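Local atomic coordinates of OBG-type G domain-containing protein (Pyrococcus horikoshii, PDB entry 2E87), a protein that probably binds GTP as a member of the OBG-type GTPase family and is seen here with GDP, its cellular role being unknown. Residues 7-12 / 61-66; 69-74 / 89-94. All blocks are in the same frame, centred on the assembly; numbering follows the deposited sequence.

Contact 1 of 2, residues 7-12 / 61-66; sequences RMPTVL and LRKVLE
V11 (chi1 174°) and V64 (chi1 -179°) share one rotamer, with CG1 anti to the backbone N and CG2 anti to the carbonyl carbon, and these torsions turn the two isopropyl groups into one another. V11 sends in a single methyl: its CG2 lies 4.1 Å from both CG1 and CG2 of V64, so it sits across the fork of the valine, the two side chains meeting at about a right angle. P9 supplies the second patch. Its CB points at the helix, and its ring rests on backbone and side chain together, with P9 CG 4.2 Å from V64 CA. P9 CG is also 4.1 Å from K63 CG, where the proline ring and the methylene part of the lysine run past each other in opposite directions. K63 therefore contributes its hydrocarbon portion, closing the margin of the patch. No hydrogen bond links the segments, so this is purely apolar packing of the loop 7-12 on helix 38-67. Within the N-terminal helical bundle, helix 144-156 flanks the pair, with L147 touching V11 and V11 N hydrogen-bonded to N151 OD1, while I98 of helix 88-117 packs on V64.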
ATOM      1  N   ARG A   7       7.071  -7.749  -4.725  1.00 50.96           N
ATOM      2  CA  ARG A   7       8.492  -8.062  -4.858  1.00 54.74           C
ATOM      3  C   ARG A   7       9.200  -8.244  -3.512  1.00 54.07           C
ATOM      4  O   ARG A   7      10.331  -8.736  -3.465  1.00 52.62           O
ATOM      5  CB  ARG A   7       9.203  -6.948  -5.637  1.00 58.75           C
ATOM      6  CG  ARG A   7       9.064  -7.018  -7.155  1.00 68.36           C
ATOM      7  CD  ARG A   7      10.388  -7.441  -7.792  1.00 76.03           C
ATOM      8  NE  ARG A   7      11.469  -6.489  -7.514  1.00 75.89           N
ATOM      9  CZ  ARG A   7      12.765  -6.757  -7.662  1.00 74.55           C
ATOM     10  NH1 ARG A   7      13.157  -7.956  -8.087  1.00 69.70           N
ATOM     11  NH2 ARG A   7      13.670  -5.825  -7.383  1.00 69.86           N
HETATM   12  N   MSE A   8       8.558  -7.827  -2.423  1.00 47.30           N
HETATM   13  CA  MSE A   8       9.183  -7.967  -1.111  1.00 47.31           C
HETATM   14  C   MSE A   8       9.372  -9.459  -0.795  1.00 42.12           C
HETATM   15  O   MSE A   8       8.419 -10.227  -0.694  1.00 42.12           O
HETATM   16  CB  MSE A   8       8.342  -7.275  -0.029  1.00 43.93           C
HETATM   17  CG  MSE A   8       8.957  -7.343   1.366  1.00 53.15           C
HETATM   18 SE   MSE A   8       7.898  -6.470   2.758  1.00 63.98          SE
HETATM   19  CE  MSE A   8       6.143  -6.922   2.121  1.00 67.24           C
ATOM     20  N   PRO A   9      10.622  -9.873  -0.635  1.00 34.43           N
ATOM     21  CA  PRO A   9      11.014 -11.248  -0.339  1.00 39.20           C
ATOM     22  C   PRO A   9      10.686 -11.717   1.069  1.00 43.73           C
ATOM     23  O   PRO A   9      10.465 -10.923   1.986  1.00 39.37           O
ATOM     24  CB  PRO A   9      12.509 -11.222  -0.578  1.00 38.84           C
ATOM     25  CG  PRO A   9      12.875  -9.879  -0.002  1.00 39.96           C
ATOM     26  CD  PRO A   9      11.774  -8.959  -0.517  1.00 34.83           C
ATOM     27  N   THR A  10      10.639 -13.027   1.234  1.00 47.33           N
ATOM     28  CA  THR A  10      10.386 -13.587   2.538  1.00 47.47           C
ATOM     29  C   THR A  10      11.666 -13.295   3.328  1.00 44.15           C
ATOM     30  O   THR A  10      12.775 -13.496   2.832  1.00 43.66           O
ATOM     31  CB  THR A  10      10.126 -15.096   2.425  1.00 50.66           C
ATOM     32  OG1 THR A  10       8.842 -15.306   1.824  1.00 58.58           O
ATOM     33  CG2 THR A  10      10.158 -15.752   3.791  1.00 53.94           C
ATOM     34  N   VAL A  11      11.502 -12.780   4.537  1.00 40.38           N
ATOM     35  CA  VAL A  11      12.631 -12.444   5.393  1.00 41.84           C
ATOM     36  C   VAL A  11      13.017 -13.642   6.246  1.00 38.39           C
ATOM     37  O   VAL A  11      12.178 -14.198   6.947  1.00 42.30           O
ATOM     38  CB  VAL A  11      12.276 -11.285   6.340  1.00 41.18           C
ATOM     39  CG1 VAL A  11      13.394 -11.050   7.301  1.00 48.48           C
ATOM     40  CG2 VAL A  11      11.994 -10.031   5.547  1.00 46.25           C
ATOM     41  N   LEU A  12      14.278 -14.048   6.171  1.00 37.27           N
ATOM     42  CA  LEU A  12      14.760 -15.162   6.977  1.00 38.54           C
ATOM     43  C   LEU A  12      14.858 -14.754   8.456  1.00 34.56           C
ATOM     44  O   LEU A  12      15.130 -13.599   8.763  1.00 34.44           O
ATOM     45  CB  LEU A  12      16.139 -15.610   6.492  1.00 35.44           C
ATOM     46  CG  LEU A  12      16.252 -16.338   5.146  1.00 43.18           C
ATOM     47  CD1 LEU A  12      17.605 -17.062   5.078  1.00 36.75           C
ATOM     48  CD2 LEU A  12      15.146 -17.356   4.999  1.00 36.94           C
ATOM     49  N   LEU A  61      20.228  -9.877   3.910  1.00 39.87           N
ATOM     50  CA  LEU A  61      19.581  -8.714   4.500  1.00 42.17           C
ATOM     51  C   LEU A  61      19.418  -7.574   3.495  1.00 46.35           C
ATOM     52  O   LEU A  61      18.342  -6.986   3.392  1.00 47.42           O
ATOM     53  CB  LEU A  61      20.362  -8.223   5.716  1.00 35.46           C
ATOM     54  CG  LEU A  61      20.383  -9.177   6.913  1.00 40.71           C
ATOM     55  CD1 LEU A  61      21.337  -8.606   7.928  1.00 35.85           C
ATOM     56  CD2 LEU A  61      18.972  -9.365   7.516  1.00 31.71           C
ATOM     57  N   ARG A  62      20.479  -7.271   2.752  1.00 47.96           N
ATOM     58  CA  ARG A  62      20.449  -6.191   1.781  1.00 46.12           C
ATOM     59  C   ARG A  62      19.373  -6.386   0.721  1.00 48.68           C
ATOM     60  O   ARG A  62      18.853  -5.409   0.176  1.00 47.35           O
ATOM     61  CB  ARG A  62      21.811  -6.053   1.109  1.00 49.84           C
ATOM     62  CG  ARG A  62      21.952  -4.815   0.254  1.00 51.98           C
ATOM     63  CD  ARG A  62      23.356  -4.711  -0.310  1.00 62.37           C
ATOM     64  NE  ARG A  62      24.296  -4.112   0.642  1.00 68.47           N
ATOM     65  CZ  ARG A  62      25.357  -4.733   1.148  1.00 70.30           C
ATOM     66  NH1 ARG A  62      25.618  -5.990   0.795  1.00 68.10           N
ATOM     67  NH2 ARG A  62      26.167  -4.090   1.989  1.00 64.17           N
ATOM     68  N   LYS A  63      19.049  -7.644   0.428  1.00 46.59           N
ATOM     69  CA  LYS A  63      18.020  -7.975  -0.553  1.00 47.39           C
ATOM     70  C   LYS A  63      16.671  -7.460  -0.075  1.00 47.15           C
ATOM     71  O   LYS A  63      15.828  -7.073  -0.882  1.00 48.08           O
ATOM     72  CB  LYS A  63      17.943  -9.496  -0.763  1.00 55.96           C
ATOM     73  CG  LYS A  63      16.678  -9.961  -1.485  1.00 66.62           C
ATOM     74  CD  LYS A  63      16.559 -11.494  -1.596  1.00 78.26           C
ATOM     75  CE  LYS A  63      17.416 -12.083  -2.723  1.00 85.59           C
ATOM     76  NZ  LYS A  63      17.167 -13.552  -2.948  1.00 88.15           N
ATOM     77  N   VAL A  64      16.462  -7.471   1.241  1.00 42.89           N
ATOM     78  CA  VAL A  64      15.215  -6.987   1.842  1.00 40.12           C
ATOM     79  C   VAL A  64      15.066  -5.473   1.664  1.00 38.50           C
ATOM     80  O   VAL A  64      13.989  -4.967   1.334  1.00 35.95           O
ATOM     81  CB  VAL A  64      15.171  -7.277   3.359  1.00 41.19           C
ATOM     82  CG1 VAL A  64      13.870  -6.795   3.930  1.00 38.82           C
ATOM     83  CG2 VAL A  64      15.348  -8.765   3.622  1.00 45.20           C
ATOM     84  N   LEU A  65      16.153  -4.753   1.902  1.00 32.77           N
ATOM     85  CA  LEU A  65      16.150  -3.304   1.769  1.00 41.79           C
ATOM     86  C   LEU A  65      15.999  -2.868   0.312  1.00 47.81           C
ATOM     87  O   LEU A  65      15.378  -1.841   0.032  1.00 47.48           O
ATOM     88  CB  LEU A  65      17.447  -2.704   2.311  1.00 36.71           C
ATOM     89  CG  LEU A  65      17.863  -2.975   3.752  1.00 41.37           C
ATOM     90  CD1 LEU A  65      19.206  -2.314   4.021  1.00 34.94           C
ATOM     91  CD2 LEU A  65      16.793  -2.440   4.698  1.00 36.24           C
ATOM     92  N   GLU A  66      16.559  -3.645  -0.613  1.00 46.86           N
ATOM     93  CA  GLU A  66      16.498  -3.282  -2.026  1.00 50.94           C
ATOM     94  C   GLU A  66      15.175  -3.591  -2.709  1.00 49.33           C
ATOM     95  O   GLU A  66      14.677  -2.784  -3.485  1.00 49.85           O
ATOM     96  CB  GLU A  66      17.649  -3.944  -2.802  1.00 52.19           C
ATOM     97  CG  GLU A  66      19.043  -3.589  -2.260  1.00 62.64           C
ATOM     98  CD  GLU A  66      20.191  -4.291  -2.989  1.00 67.43           C
ATOM     99  OE1 GLU A  66      19.990  -5.417  -3.503  1.00 62.52           O
ATOM    100  OE2 GLU A  66      21.306  -3.719  -3.022  1.00 64.96           O
TER

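Contact 2 of 2, residues 69-74 / 89-94; sequences PGLSTL and DTFHKA. With SO4 (sulfate ion), chain B.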
ATOM      1  N   PRO A  69       9.827  -1.465  -1.546  1.00 38.42           N
ATOM      2  CA  PRO A  69       9.765  -0.048  -1.907  1.00 37.47           C
ATOM      3  C   PRO A  69       9.862   0.869  -0.688  1.00 36.74           C
ATOM      4  O   PRO A  69       9.334   0.551   0.382  1.00 37.61           O
ATOM      5  CB  PRO A  69       8.409   0.058  -2.581  1.00 36.80           C
ATOM      6  CG  PRO A  69       7.577  -0.866  -1.731  1.00 40.25           C
ATOM      7  CD  PRO A  69       8.493  -2.084  -1.646  1.00 38.02           C
ATOM      8  N   GLY A  70      10.561   1.989  -0.842  1.00 33.37           N
ATOM      9  CA  GLY A  70      10.632   2.933   0.257  1.00 35.55           C
ATOM     10  C   GLY A  70       9.229   3.510   0.364  1.00 37.09           C
ATOM     11  O   GLY A  70       8.624   3.863  -0.649  1.00 43.04           O
ATOM     12  N   LEU A  71       8.691   3.591   1.569  1.00 34.99           N
ATOM     13  CA  LEU A  71       7.342   4.106   1.730  1.00 40.56           C
ATOM     14  C   LEU A  71       7.152   5.506   1.122  1.00 41.09           C
ATOM     15  O   LEU A  71       6.095   5.802   0.573  1.00 43.31           O
ATOM     16  CB  LEU A  71       6.951   4.111   3.213  1.00 33.87           C
ATOM     17  CG  LEU A  71       7.066   2.787   3.992  1.00 37.73           C
ATOM     18  CD1 LEU A  71       6.430   2.975   5.367  1.00 36.12           C
ATOM     19  CD2 LEU A  71       6.369   1.645   3.264  1.00 31.30           C
ATOM     20  N   SER A  72       8.175   6.352   1.205  1.00 40.03           N
ATOM     21  CA  SER A  72       8.087   7.710   0.670  1.00 43.24           C
ATOM     22  C   SER A  72       7.920   7.737  -0.851  1.00 41.69           C
ATOM     23  O   SER A  72       7.499   8.739  -1.404  1.00 42.68           O
ATOM     24  CB  SER A  72       9.329   8.512   1.054  1.00 43.71           C
ATOM     25  OG  SER A  72      10.476   8.009   0.385  1.00 45.77           O
ATOM     26  N   THR A  73       8.260   6.638  -1.517  1.00 41.64           N
ATOM     27  CA  THR A  73       8.128   6.528  -2.970  1.00 41.46           C
ATOM     28  C   THR A  73       6.726   6.063  -3.387  1.00 42.95           C
ATOM     29  O   THR A  73       6.413   5.992  -4.572  1.00 42.12           O
ATOM     30  CB  THR A  73       9.138   5.516  -3.559  1.00 45.10           C
ATOM     31  OG1 THR A  73       8.716   4.178  -3.256  1.00 47.98           O
ATOM     32  CG2 THR A  73      10.533   5.755  -2.982  1.00 37.59           C
ATOM     33  N   LEU A  74       5.884   5.746  -2.415  1.00 41.85           N
ATOM     34  CA  LEU A  74       4.543   5.278  -2.716  1.00 38.90           C
ATOM     35  C   LEU A  74       3.524   6.388  -2.827  1.00 36.66           C
ATOM     36  O   LEU A  74       3.691   7.466  -2.265  1.00 40.10           O
ATOM     37  CB  LEU A  74       4.075   4.294  -1.635  1.00 37.11           C
ATOM     38  CG  LEU A  74       4.875   2.989  -1.536  1.00 42.15           C
ATOM     39  CD1 LEU A  74       4.230   2.044  -0.561  1.00 34.84           C
ATOM     40  CD2 LEU A  74       4.951   2.343  -2.898  1.00 38.92           C
ATOM     41  N   ASP A  89       5.542   3.853  11.206  1.00 41.88           N
ATOM     42  CA  ASP A  89       6.696   4.084  12.063  1.00 42.42           C
ATOM     43  C   ASP A  89       7.403   2.781  12.438  1.00 39.51           C
ATOM     44  O   ASP A  89       8.627   2.715  12.474  1.00 41.78           O
ATOM     45  CB  ASP A  89       6.266   4.874  13.304  1.00 49.75           C
ATOM     46  CG  ASP A  89       7.435   5.225  14.216  1.00 57.27           C
ATOM     47  OD1 ASP A  89       7.556   4.587  15.290  1.00 63.25           O
ATOM     48  OD2 ASP A  89       8.234   6.129  13.865  1.00 54.66           O
ATOM     49  N   THR A  90       6.628   1.742  12.695  1.00 33.30           N
ATOM     50  CA  THR A  90       7.183   0.444  13.028  1.00 37.54           C
ATOM     51  C   THR A  90       7.929  -0.129  11.821  1.00 39.37           C
ATOM     52  O   THR A  90       9.014  -0.705  11.959  1.00 37.50           O
ATOM     53  CB  THR A  90       6.069  -0.544  13.442  1.00 35.95           C
ATOM     54  OG1 THR A  90       5.408  -0.041  14.605  1.00 38.66           O
ATOM     55  CG2 THR A  90       6.638  -1.918  13.757  1.00 34.51           C
ATOM     56  N   PHE A  91       7.345   0.034  10.637  1.00 40.48           N
ATOM     57  CA  PHE A  91       7.965  -0.475   9.424  1.00 36.78           C
ATOM     58  C   PHE A  91       9.317   0.187   9.184  1.00 36.46           C
ATOM     59  O   PHE A  91      10.313  -0.493   8.964  1.00 39.78           O
ATOM     60  CB  PHE A  91       7.052  -0.243   8.219  1.00 34.91           C
ATOM     61  CG  PHE A  91       7.307  -1.188   7.083  1.00 37.94           C
ATOM     62  CD1 PHE A  91       6.785  -2.475   7.104  1.00 32.73           C
ATOM     63  CD2 PHE A  91       8.104  -0.802   6.009  1.00 40.81           C
ATOM     64  CE1 PHE A  91       7.053  -3.362   6.077  1.00 39.38           C
ATOM     65  CE2 PHE A  91       8.380  -1.682   4.972  1.00 38.73           C
ATOM     66  CZ  PHE A  91       7.856  -2.967   5.004  1.00 40.76           C
ATOM     67  N   HIS A  92       9.352   1.517   9.233  1.00 38.06           N
ATOM     68  CA  HIS A  92      10.590   2.251   9.009  1.00 39.95           C
ATOM     69  C   HIS A  92      11.683   1.818   9.962  1.00 38.37           C
ATOM     70  O   HIS A  92      12.839   1.680   9.559  1.00 40.19           O
ATOM     71  CB  HIS A  92      10.367   3.764   9.148  1.00 45.69           C
ATOM     72  CG  HIS A  92       9.978   4.437   7.869  1.00 58.02           C
ATOM     73  ND1 HIS A  92       9.233   5.598   7.834  1.00 62.97           N
ATOM     74  CD2 HIS A  92      10.248   4.125   6.579  1.00 58.02           C
ATOM     75  CE1 HIS A  92       9.059   5.969   6.578  1.00 61.28           C
ATOM     76  NE2 HIS A  92       9.666   5.093   5.797  1.00 60.61           N
ATOM     77  N   LYS A  93      11.312   1.606  11.220  1.00 34.65           N
ATOM     78  CA  LYS A  93      12.263   1.214  12.240  1.00 34.43           C
ATOM     79  C   LYS A  93      12.770  -0.198  12.093  1.00 31.86           C
ATOM     80  O   LYS A  93      13.938  -0.473  12.375  1.00 33.65           O
ATOM     81  CB  LYS A  93      11.662   1.415  13.627  1.00 36.44           C
ATOM     82  CG  LYS A  93      11.615   2.873  14.011  1.00 36.59           C
ATOM     83  CD  LYS A  93      10.896   3.114  15.318  1.00 46.55           C
ATOM     84  CE  LYS A  93      10.858   4.606  15.593  1.00 52.31           C
ATOM     85  NZ  LYS A  93      10.039   4.940  16.775  1.00 52.20           N
ATOM     86  N   ALA A  94      11.900  -1.095  11.659  1.00 30.10           N
ATOM     87  CA  ALA A  94      12.301  -2.475  11.466  1.00 30.05           C
ATOM     88  C   ALA A  94      13.337  -2.467  10.342  1.00 35.97           C
ATOM     89  O   ALA A  94      14.418  -3.054  10.469  1.00 32.88           O
ATOM     90  CB  ALA A  94      11.101  -3.326  11.091  1.00 31.13           C
TER
HETATM   91  S   SO4 B 401      11.583   5.543   2.492  1.00 79.70           S
HETATM   92  O1  SO4 B 401      11.625   5.510   0.968  1.00 86.06           O
HETATM   93  O2  SO4 B 401      11.082   4.211   3.095  1.00 84.83           O
HETATM   94  O3  SO4 B 401      13.041   5.766   2.923  1.00 81.16           O
HETATM   95  O4  SO4 B 401      10.617   6.620   2.931  1.00 79.68           O
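L71 packs against two neighbours on helix 88-117, F91 and H92, and both meetings belong to the tight part of the contact. With CG anti to the carbonyl carbon (chi1 -55°), the leucine carries its two methyls towards both rings. L71 CD2 comes within 4.1 Å of F91 CD2, approaching the phenyl ring obliquely. V82 of helix 76-86 also touches L71, and L150 of helix 144-156 touches F91, so this part joins the packed interior. L71 CD1, which also brushes F91 CD2, lies 4.1 Å from the imidazole centroid of H92 and 20° off the ring normal, a CH-pi contact over one face, while L71 CB is 3.9 Å from H92 NE2. The geometry is that of a loop between consecutive helices folded against a third: residues 69-74 join helix 38-67 to helix 76-86, and a short 3-10 turn, 71-73, presents the leucine to helix 88-117 of the NOG1-type N-terminal helical domain. G70 O fixes that turn by accepting from both T73 N, at 2.9 Å, and T73 OG1. Cut back to an alanine, the residue would lose CD1 and CD2, which would probably open a gap beside F91 and leave the imidazole face without its CH-pi partner. By contrast the outer side, where S72 and H92 are exposed, is polar and has no direct hydrogen bond between the segments; a sulfate, probably from the crystallisation liquor, bridges them. S72 N donates to sulfate O4 at 3.0 Å (N-H...O angle 145°), and L71 N gives a weak bond to sulfate O2. From the helix, H92 NE2 reaches sulfate O2 at 3.2 Å, the oxygen lying at the ring edge and in its plane, with a weaker bond to sulfate O4.

Overall arrangement
Contacts 1 and 2 lie in one helical domain, with centres 13 Å apart, and follow each other along the chain, the first closing before the second opens. Both press a non-helical segment onto a long helix: 7-12 onto helix 38-67, and the loop just after that helix onto helix 88-117. Selenomethionine M8 joins them, its SE 4.2 Å from F91 CZ. Contact 1 is partly buried, its centre about 17 Å from that of the chain; contact 2 is nearer, at about 11 Å, with L71 and F91 buried but H92 exposed. Contact 1 is apolar throughout, whereas contact 2 passes to an anion-bridged surface. Helix 144-156 backs both, and neither lies near the GDP site.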